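Local atomic coordinates of putative NAD dependent dehydrogenase (Micromonospora echinospora, PDB entry 6NOR), a protein that binds NAD and is probably an oxidoreductase of the GFO/IDH/MocA family that takes part in the biosynthesis of gentamicin. Residues Arg110-Glu115 against Val137-Gly142; Gly26-Gly31 against Arg87-Ala92. One frame throughout, in Å; residues are numbered along the deposited sequence.

Contact 1 of 2, residues Arg110-Glu115 against Val137-Gly142; sequences RNVLVE and VVLAHG. With NAD (nicotinamide-adenine-dinucleotide), chain G.
Val112 and Val114 of Arg110-Glu115 exchange backbone hydrogen bonds with Val138, Ala140 and Gly142 of Val137-Gly142 across two parallel strands, closing the beta-alpha-beta unit of strand 111-114, helix 122-134 and strand 139-141 at one edge of the NAD-binding Rossmann sheet. Four backbone bonds join the strands, running from Val112 N to Val138 O at 2.9 Å through to Gly142 N on Val114 O, the most bent of the four, its N-H...O angle well short of straight. The middle is tight and buried. Leu139 CD1 touches two valines, 3.8 Å from Val112 CG1 and 4.0 Å from Val114 CG2. Val112 holds CG1 between its backbone N and carbonyl carbon (chi1 70°), and this turns the methyl along the leucine branch, both side chains pointing the same way. On the other face Leu113 CD1 leans over the backbone, 3.6 Å from Ala140 O, and also meets the Ala140 methyl; helix 313-326 lies against both residues. The start of the strands is looser and partly exposed: Val137 rests CG2 on Arg110 O, and the arginine leads away to backbone carbonyls of Asp83 and Val86. There the Asn111 side chain replaces a backbone bond. Its OD1 accepts Val138 N at 2.9 Å in a nearly straight bond (177°), the donor tilted 20° from the carbonyl plane, while ND2 donates to Arg87 O. With an alanine here, Val138 N would probably lose its acceptor and Arg87 O one of its two donors, and the start of strand 139-141 would be likely to drift from its neighbour. At the far end His39 and a water hold Glu115 OE2, the water also bonding Gly142 O; Glu115 OE1 accepts the nicotinamide amide N7N of NAD at 2.9 Å.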
loop_
_atom_site.group_PDB
_atom_site.type_symbol
_atom_site.label_atom_id
_atom_site.label_comp_id
_atom_site.label_asym_id
_atom_site.label_seq_id
_atom_site.Cartn_x
_atom_site.Cartn_y
_atom_site.Cartn_z
ATOM N N ARG A 110 25.293 -35.621 -20.825
ATOM C CA ARG A 110 25.431 -34.281 -20.257
ATOM C C ARG A 110 24.337 -33.923 -19.265
ATOM O O ARG A 110 23.188 -34.332 -19.406
ATOM C CB ARG A 110 25.442 -33.245 -21.368
ATOM C CG ARG A 110 26.799 -32.794 -21.752
ATOM C CD ARG A 110 27.561 -33.887 -22.465
ATOM N NE ARG A 110 28.590 -33.285 -23.295
ATOM C CZ ARG A 110 29.144 -33.868 -24.339
ATOM N NH1 ARG A 110 28.771 -35.085 -24.681
ATOM N NH2 ARG A 110 30.061 -33.229 -25.042
ATOM N N ASN A 111 24.705 -33.136 -18.265
ATOM C CA ASN A 111 23.726 -32.562 -17.354
ATOM C C ASN A 111 22.907 -31.522 -18.089
ATOM O O ASN A 111 23.400 -30.901 -19.026
ATOM C CB ASN A 111 24.411 -31.938 -16.154
ATOM C CG ASN A 111 25.311 -32.905 -15.446
ATOM O OD1 ASN A 111 24.883 -33.627 -14.545
ATOM N ND2 ASN A 111 26.572 -32.931 -15.851
ATOM N N VAL A 112 21.658 -31.334 -17.681
ATOM C CA VAL A 112 20.790 -30.450 -18.426
ATOM C C VAL A 112 19.791 -29.703 -17.527
ATOM O O VAL A 112 19.201 -30.262 -16.616
ATOM C CB VAL A 112 20.046 -31.240 -19.549
ATOM C CG1 VAL A 112 19.028 -32.179 -18.976
ATOM C CG2 VAL A 112 19.409 -30.292 -20.561
ATOM N N LEU A 113 19.668 -28.406 -17.782
ATOM C CA LEU A 113 18.640 -27.563 -17.203
ATOM C C LEU A 113 17.674 -27.213 -18.312
ATOM O O LEU A 113 18.067 -26.575 -19.272
ATOM C CB LEU A 113 19.243 -26.295 -16.590
ATOM C CG LEU A 113 18.325 -25.122 -16.234
ATOM C CD1 LEU A 113 17.209 -25.565 -15.321
ATOM C CD2 LEU A 113 19.093 -23.984 -15.577
ATOM N N VAL A 114 16.426 -27.655 -18.183
ATOM C CA VAL A 114 15.367 -27.362 -19.147
ATOM C C VAL A 114 14.428 -26.298 -18.628
ATOM O O VAL A 114 13.928 -26.404 -17.528
ATOM C CB VAL A 114 14.510 -28.595 -19.468
ATOM C CG1 VAL A 114 13.553 -28.285 -20.605
ATOM C CG2 VAL A 114 15.393 -29.787 -19.793
ATOM N N GLU A 115 14.201 -25.266 -19.420
ATOM C CA GLU A 115 13.241 -24.269 -19.063
ATOM C C GLU A 115 11.839 -24.862 -18.891
ATOM O O GLU A 115 11.515 -25.893 -19.454
ATOM C CB GLU A 115 13.207 -23.166 -20.104
ATOM C CG GLU A 115 13.965 -21.937 -19.702
ATOM C CD GLU A 115 13.540 -21.383 -18.340
ATOM O OE1 GLU A 115 12.361 -21.532 -17.945
ATOM O OE2 GLU A 115 14.399 -20.786 -17.668
ATOM N N VAL A 137 23.104 -38.333 -14.630
ATOM C CA VAL A 137 23.249 -36.878 -14.784
ATOM C C VAL A 137 22.129 -36.114 -14.102
ATOM O O VAL A 137 21.096 -36.672 -13.750
ATOM C CB VAL A 137 23.284 -36.442 -16.263
ATOM C CG1 VAL A 137 24.511 -37.008 -16.957
ATOM C CG2 VAL A 137 22.014 -36.861 -16.973
ATOM N N VAL A 138 22.348 -34.823 -13.904
ATOM C CA VAL A 138 21.327 -33.973 -13.325
ATOM C C VAL A 138 20.360 -33.528 -14.409
ATOM O O VAL A 138 20.774 -33.072 -15.485
ATOM C CB VAL A 138 21.928 -32.731 -12.633
ATOM C CG1 VAL A 138 20.810 -31.784 -12.152
ATOM C CG2 VAL A 138 22.838 -33.147 -11.481
ATOM N N LEU A 139 19.076 -33.715 -14.119
ATOM C CA LEU A 139 17.982 -33.096 -14.852
ATOM C C LEU A 139 17.341 -32.051 -13.935
ATOM O O LEU A 139 16.897 -32.359 -12.841
ATOM C CB LEU A 139 16.941 -34.127 -15.287
ATOM C CG LEU A 139 15.608 -33.606 -15.863
ATOM C CD1 LEU A 139 15.812 -32.779 -17.105
ATOM C CD2 LEU A 139 14.647 -34.754 -16.161
ATOM N N ALA A 140 17.304 -30.812 -14.388
ATOM C CA ALA A 140 16.787 -29.742 -13.571
ATOM C C ALA A 140 15.824 -28.968 -14.417
ATOM O O ALA A 140 15.956 -28.968 -15.633
ATOM C CB ALA A 140 17.924 -28.853 -13.064
ATOM N N HIS A 141 14.844 -28.317 -13.796
ATOM C CA HIS A 141 13.847 -27.582 -14.574
ATOM C C HIS A 141 13.726 -26.139 -14.107
ATOM O O HIS A 141 13.963 -25.830 -12.945
ATOM C CB HIS A 141 12.484 -28.268 -14.516
ATOM C CG HIS A 141 11.854 -28.242 -13.158
ATOM N ND1 HIS A 141 12.160 -29.159 -12.178
ATOM C CD2 HIS A 141 10.937 -27.406 -12.615
ATOM C CE1 HIS A 141 11.467 -28.887 -11.088
ATOM N NE2 HIS A 141 10.719 -27.824 -11.325
ATOM N N GLY A 142 13.339 -25.264 -15.030
ATOM C CA GLY A 142 13.357 -23.836 -14.781
ATOM C C GLY A 142 12.192 -23.206 -14.040
ATOM O O GLY A 142 11.705 -22.170 -14.470
HETATM P PA NAD G . 12.334 -16.849 -27.538
HETATM O O1A NAD G . 11.362 -16.918 -28.742
HETATM O O2A NAD G . 12.687 -15.466 -27.139
HETATM O O5B NAD G . 13.655 -17.612 -27.902
HETATM C C5B NAD G . 13.561 -18.916 -28.447
HETATM C C4B NAD G . 14.932 -19.190 -29.119
HETATM O O4B NAD G . 15.070 -20.452 -29.404
HETATM C C3B NAD G . 14.984 -18.457 -30.441
HETATM O O3B NAD G . 16.176 -17.797 -30.512
HETATM C C2B NAD G . 14.909 -19.585 -31.506
HETATM O O2B NAD G . 15.655 -19.154 -32.701
HETATM C C1B NAD G . 15.526 -20.534 -30.926
HETATM N N9A NAD G . 15.135 -21.853 -31.388
HETATM C C8A NAD G . 13.944 -22.301 -31.833
HETATM N N7A NAD G . 14.074 -23.623 -32.100
HETATM C C5A NAD G . 15.329 -23.983 -31.825
HETATM C C6A NAD G . 15.986 -25.174 -31.927
HETATM N N6A NAD G . 15.473 -26.375 -32.360
HETATM N N1A NAD G . 17.258 -25.267 -31.566
HETATM C C2A NAD G . 17.923 -24.173 -31.119
HETATM N N3A NAD G . 17.273 -22.988 -31.028
HETATM C C4A NAD G . 15.984 -22.892 -31.373
HETATM O O3 NAD G . 11.655 -17.606 -26.366
HETATM P PN NAD G . 11.986 -17.504 -24.811
HETATM O O1N NAD G . 13.437 -17.344 -24.497
HETATM O O2N NAD G . 11.167 -16.385 -24.190
HETATM O O5D NAD G . 11.507 -18.874 -24.197
HETATM C C5D NAD G . 12.299 -20.040 -24.314
HETATM C C4D NAD G . 11.950 -21.005 -23.163
HETATM O O4D NAD G . 12.110 -20.462 -21.990
HETATM C C3D NAD G . 10.444 -21.398 -23.226
HETATM O O3D NAD G . 10.328 -22.671 -22.932
HETATM C C2D NAD G . 9.778 -20.479 -22.180
HETATM O O2D NAD G . 8.527 -21.119 -21.682
HETATM C C1D NAD G . 10.683 -20.375 -21.248
HETATM N N1N NAD G . 10.591 -19.141 -20.526
HETATM C C2N NAD G . 10.787 -19.162 -19.150
HETATM C C3N NAD G . 10.709 -17.991 -18.394
HETATM C C7N NAD G . 10.916 -18.106 -16.874
HETATM O O7N NAD G . 10.775 -17.165 -16.184
HETATM N N7N NAD G . 11.249 -19.368 -16.311
HETATM C C4N NAD G . 10.425 -16.779 -18.982
HETATM C C5N NAD G . 10.237 -16.747 -20.364
HETATM C C6N NAD G . 10.319 -17.939 -21.135
HETATM O O HOH W 1 14.178 -20.331 -15.108
#

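Contact 2 of 2, residues Gly26-Gly31 against Arg87-Ala92; sequences GVAVVG and RFVVVA. With NAD (nicotinamide-adenine-dinucleotide), chain G.
Val30 and Val89 meet methyl to methyl on one face of two neighbouring parallel strands, the first and fourth of the Rossmann fold, which carry Gly26-Gly31 and Arg87-Ala92. Val30 can be followed outward from the backbone. CB sits over Val90 O at 3.6 Å, the carbonyl that accepts Val30 N in a straight bond of 2.8 Å. From there the two branches part. CG2, opposite the carbonyl carbon, reaches Val89 CG1 at 3.6 Å; CG1, placed anti to the backbone N (chi1 -174°), is sent the other way to C2A of the NAD adenine at 3.7 Å. One valine thus joins the hydrophobic core to the adenine site, with Ile101 of helix 98-107 packed against the same side chain. The opposite face is filled by Val27, Val29, Phe88 and Val90. Here Val27 and Phe88 lie alongside each other, and the valine's CG2 meets the ring at its edge, in plane, 3.7 Å from CD2. Leu113 of strand 111-114 also touches the Phe88 side chain, while His39 and Leu43 of helix 34-44 pack on Val90. Backbone bonds alternate along the pair from Ala28 N on Phe88 O to Ala92 N on Val30 O. At the Gly26 end the carbonyl takes Arg87 N and, weakly, Phe88 N. At the other end the strands give way to the cofactor loop. Gly31, first glycine of a GxGxxG sequence consistent with the dinucleotide-binding loop, has phi 94° and psi 100°, a backbone with no room for a beta carbon, which would run into the carbonyl O of Val30 and into Ala92 O. Its bare CA approaches O4B of the adenosine ribose to 3.6 Å, and Ala92 O lies 3.4 Å from C5D of the nicotinamide ribose.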
loop_
_atom_site.group_PDB
_atom_site.type_symbol
_atom_site.label_atom_id
_atom_site.label_comp_id
_atom_site.label_asym_id
_atom_site.label_seq_id
_atom_site.Cartn_x
_atom_site.Cartn_y
_atom_site.Cartn_z
ATOM N N GLY A 26 32.091 -26.342 -18.291
ATOM C CA GLY A 26 31.804 -25.905 -19.640
ATOM C C GLY A 26 30.317 -26.019 -19.883
ATOM O O GLY A 26 29.711 -27.051 -19.576
ATOM N N VAL A 27 29.736 -24.961 -20.445
ATOM C CA VAL A 27 28.295 -24.866 -20.611
ATOM C C VAL A 27 27.912 -24.585 -22.060
ATOM O O VAL A 27 28.584 -23.814 -22.741
ATOM C CB VAL A 27 27.737 -23.760 -19.716
ATOM C CG1 VAL A 27 26.219 -23.665 -19.837
ATOM C CG2 VAL A 27 28.145 -24.007 -18.279
ATOM N N ALA A 28 26.855 -25.231 -22.538
ATOM C CA ALA A 28 26.212 -24.810 -23.784
ATOM C C ALA A 28 24.816 -24.264 -23.506
ATOM O O ALA A 28 24.093 -24.774 -22.661
ATOM C CB ALA A 28 26.137 -25.951 -24.773
ATOM N N VAL A 29 24.446 -23.218 -24.225
ATOM C CA VAL A 29 23.113 -22.663 -24.130
ATOM C C VAL A 29 22.411 -22.888 -25.454
ATOM O O VAL A 29 22.926 -22.518 -26.489
ATOM C CB VAL A 29 23.140 -21.162 -23.784
ATOM C CG1 VAL A 29 21.760 -20.546 -23.919
ATOM C CG2 VAL A 29 23.658 -20.961 -22.381
ATOM N N VAL A 30 21.243 -23.519 -25.407
ATOM C CA VAL A 30 20.484 -23.835 -26.603
ATOM C C VAL A 30 19.254 -22.958 -26.621
ATOM O O VAL A 30 18.426 -23.023 -25.721
ATOM C CB VAL A 30 20.055 -25.302 -26.647
ATOM C CG1 VAL A 30 19.393 -25.626 -27.998
ATOM C CG2 VAL A 30 21.240 -26.226 -26.359
ATOM N N GLY A 31 19.127 -22.143 -27.654
ATOM C CA GLY A 31 18.106 -21.123 -27.674
ATOM C C GLY A 31 18.710 -19.844 -27.148
ATOM O O GLY A 31 18.854 -19.683 -25.944
ATOM N N ARG A 87 29.720 -29.965 -20.174
ATOM C CA ARG A 87 29.196 -30.945 -19.231
ATOM C C ARG A 87 27.786 -30.566 -18.786
ATOM O O ARG A 87 27.108 -31.319 -18.083
ATOM C CB ARG A 87 30.119 -31.061 -18.020
ATOM C CG ARG A 87 31.365 -31.928 -18.257
ATOM C CD ARG A 87 32.302 -31.830 -17.061
ATOM N NE ARG A 87 31.678 -32.293 -15.820
ATOM C CZ ARG A 87 31.998 -31.841 -14.611
ATOM N NH1 ARG A 87 32.933 -30.903 -14.477
ATOM N NH2 ARG A 87 31.375 -32.316 -13.536
ATOM N N PHE A 88 27.353 -29.385 -19.202
ATOM C CA PHE A 88 26.123 -28.828 -18.713
ATOM C C PHE A 88 25.458 -28.024 -19.816
ATOM O O PHE A 88 26.058 -27.138 -20.403
ATOM C CB PHE A 88 26.398 -27.971 -17.479
ATOM C CG PHE A 88 25.198 -27.224 -16.960
ATOM C CD1 PHE A 88 24.033 -27.887 -16.645
ATOM C CD2 PHE A 88 25.251 -25.853 -16.782
ATOM C CE1 PHE A 88 22.930 -27.201 -16.160
ATOM C CE2 PHE A 88 24.154 -25.149 -16.292
ATOM C CZ PHE A 88 22.990 -25.829 -15.978
ATOM N N VAL A 89 24.214 -28.362 -20.105
ATOM C CA VAL A 89 23.492 -27.726 -21.186
ATOM C C VAL A 89 22.198 -27.102 -20.670
ATOM O O VAL A 89 21.441 -27.735 -19.944
ATOM C CB VAL A 89 23.164 -28.732 -22.302
ATOM C CG1 VAL A 89 22.478 -28.030 -23.462
ATOM C CG2 VAL A 89 24.431 -29.451 -22.756
ATOM N N VAL A 90 21.985 -25.844 -21.029
ATOM C CA VAL A 90 20.762 -25.120 -20.751
ATOM C C VAL A 90 19.888 -25.109 -21.999
ATOM O O VAL A 90 20.324 -24.678 -23.071
ATOM C CB VAL A 90 21.043 -23.664 -20.311
ATOM C CG1 VAL A 90 19.725 -22.903 -20.119
ATOM C CG2 VAL A 90 21.809 -23.650 -19.030
ATOM N N VAL A 91 18.658 -25.592 -21.853
ATOM C CA VAL A 91 17.710 -25.641 -22.959
ATOM C C VAL A 91 16.588 -24.611 -22.810
ATOM O O VAL A 91 15.691 -24.755 -21.990
ATOM C CB VAL A 91 17.104 -27.032 -23.096
ATOM C CG1 VAL A 91 16.112 -27.064 -24.232
ATOM C CG2 VAL A 91 18.192 -28.040 -23.340
ATOM N N ALA A 92 16.660 -23.563 -23.616
ATOM C CA ALA A 92 15.709 -22.471 -23.548
ATOM C C ALA A 92 15.121 -22.239 -24.922
ATOM O O ALA A 92 15.267 -21.177 -25.502
ATOM C CB ALA A 92 16.389 -21.189 -23.020
HETATM P PA NAD G . 12.334 -16.849 -27.538
HETATM O O1A NAD G . 11.362 -16.918 -28.742
HETATM O O2A NAD G . 12.687 -15.466 -27.139
HETATM O O5B NAD G . 13.655 -17.612 -27.902
HETATM C C5B NAD G . 13.561 -18.916 -28.447
HETATM C C4B NAD G . 14.932 -19.190 -29.119
HETATM O O4B NAD G . 15.070 -20.452 -29.404
HETATM C C3B NAD G . 14.984 -18.457 -30.441
HETATM O O3B NAD G . 16.176 -17.797 -30.512
HETATM C C2B NAD G . 14.909 -19.585 -31.506
HETATM O O2B NAD G . 15.655 -19.154 -32.701
HETATM C C1B NAD G . 15.526 -20.534 -30.926
HETATM N N9A NAD G . 15.135 -21.853 -31.388
HETATM C C8A NAD G . 13.944 -22.301 -31.833
HETATM N N7A NAD G . 14.074 -23.623 -32.100
HETATM C C5A NAD G . 15.329 -23.983 -31.825
HETATM C C6A NAD G . 15.986 -25.174 -31.927
HETATM N N6A NAD G . 15.473 -26.375 -32.360
HETATM N N1A NAD G . 17.258 -25.267 -31.566
HETATM C C2A NAD G . 17.923 -24.173 -31.119
HETATM N N3A NAD G . 17.273 -22.988 -31.028
HETATM C C4A NAD G . 15.984 -22.892 -31.373
HETATM O O3 NAD G . 11.655 -17.606 -26.366
HETATM P PN NAD G . 11.986 -17.504 -24.811
HETATM O O1N NAD G . 13.437 -17.344 -24.497
HETATM O O2N NAD G . 11.167 -16.385 -24.190
HETATM O O5D NAD G . 11.507 -18.874 -24.197
HETATM C C5D NAD G . 12.299 -20.040 -24.314
HETATM C C4D NAD G . 11.950 -21.005 -23.163
HETATM O O4D NAD G . 12.110 -20.462 -21.990
HETATM C C3D NAD G . 10.444 -21.398 -23.226
HETATM O O3D NAD G . 10.328 -22.671 -22.932
HETATM C C2D NAD G . 9.778 -20.479 -22.180
HETATM O O2D NAD G . 8.527 -21.119 -21.682
HETATM C C1D NAD G . 10.683 -20.375 -21.248
HETATM N N1N NAD G . 10.591 -19.141 -20.526
HETATM C C2N NAD G . 10.787 -19.162 -19.150
HETATM C C3N NAD G . 10.709 -17.991 -18.394
HETATM C C7N NAD G . 10.916 -18.106 -16.874
HETATM O O7N NAD G . 10.775 -17.165 -16.184
HETATM N N7N NAD G . 11.249 -19.368 -16.311
HETATM C C4N NAD G . 10.425 -16.779 -18.982
HETATM C C5N NAD G . 10.237 -16.747 -20.364
HETATM C C6N NAD G . 10.319 -17.939 -21.135
#

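Contact 2 comes first along the chain and is complete before contact 1 begins; their centres lie about 9 Å apart. Both belong to the six-stranded parallel Rossmann sheet, in which strands 25-30, 86-91, 111-114 and 139-141 follow one another to one edge. Strands 86-91 and 111-114 are direct neighbours, so the contacts abut: Val91 N lies 2.8 Å from Leu113 O, a probable hydrogen bond, and Val112 CG2 packs on Val91 CG2. Helix 98-107 connects these two strands and touches side chains of both contacts. All four strands run the same way and end towards NAD: contact 2 meets the adenosine and, through Ala92, the nicotinamide ribose; contact 1 binds the nicotinamide amide through Glu115.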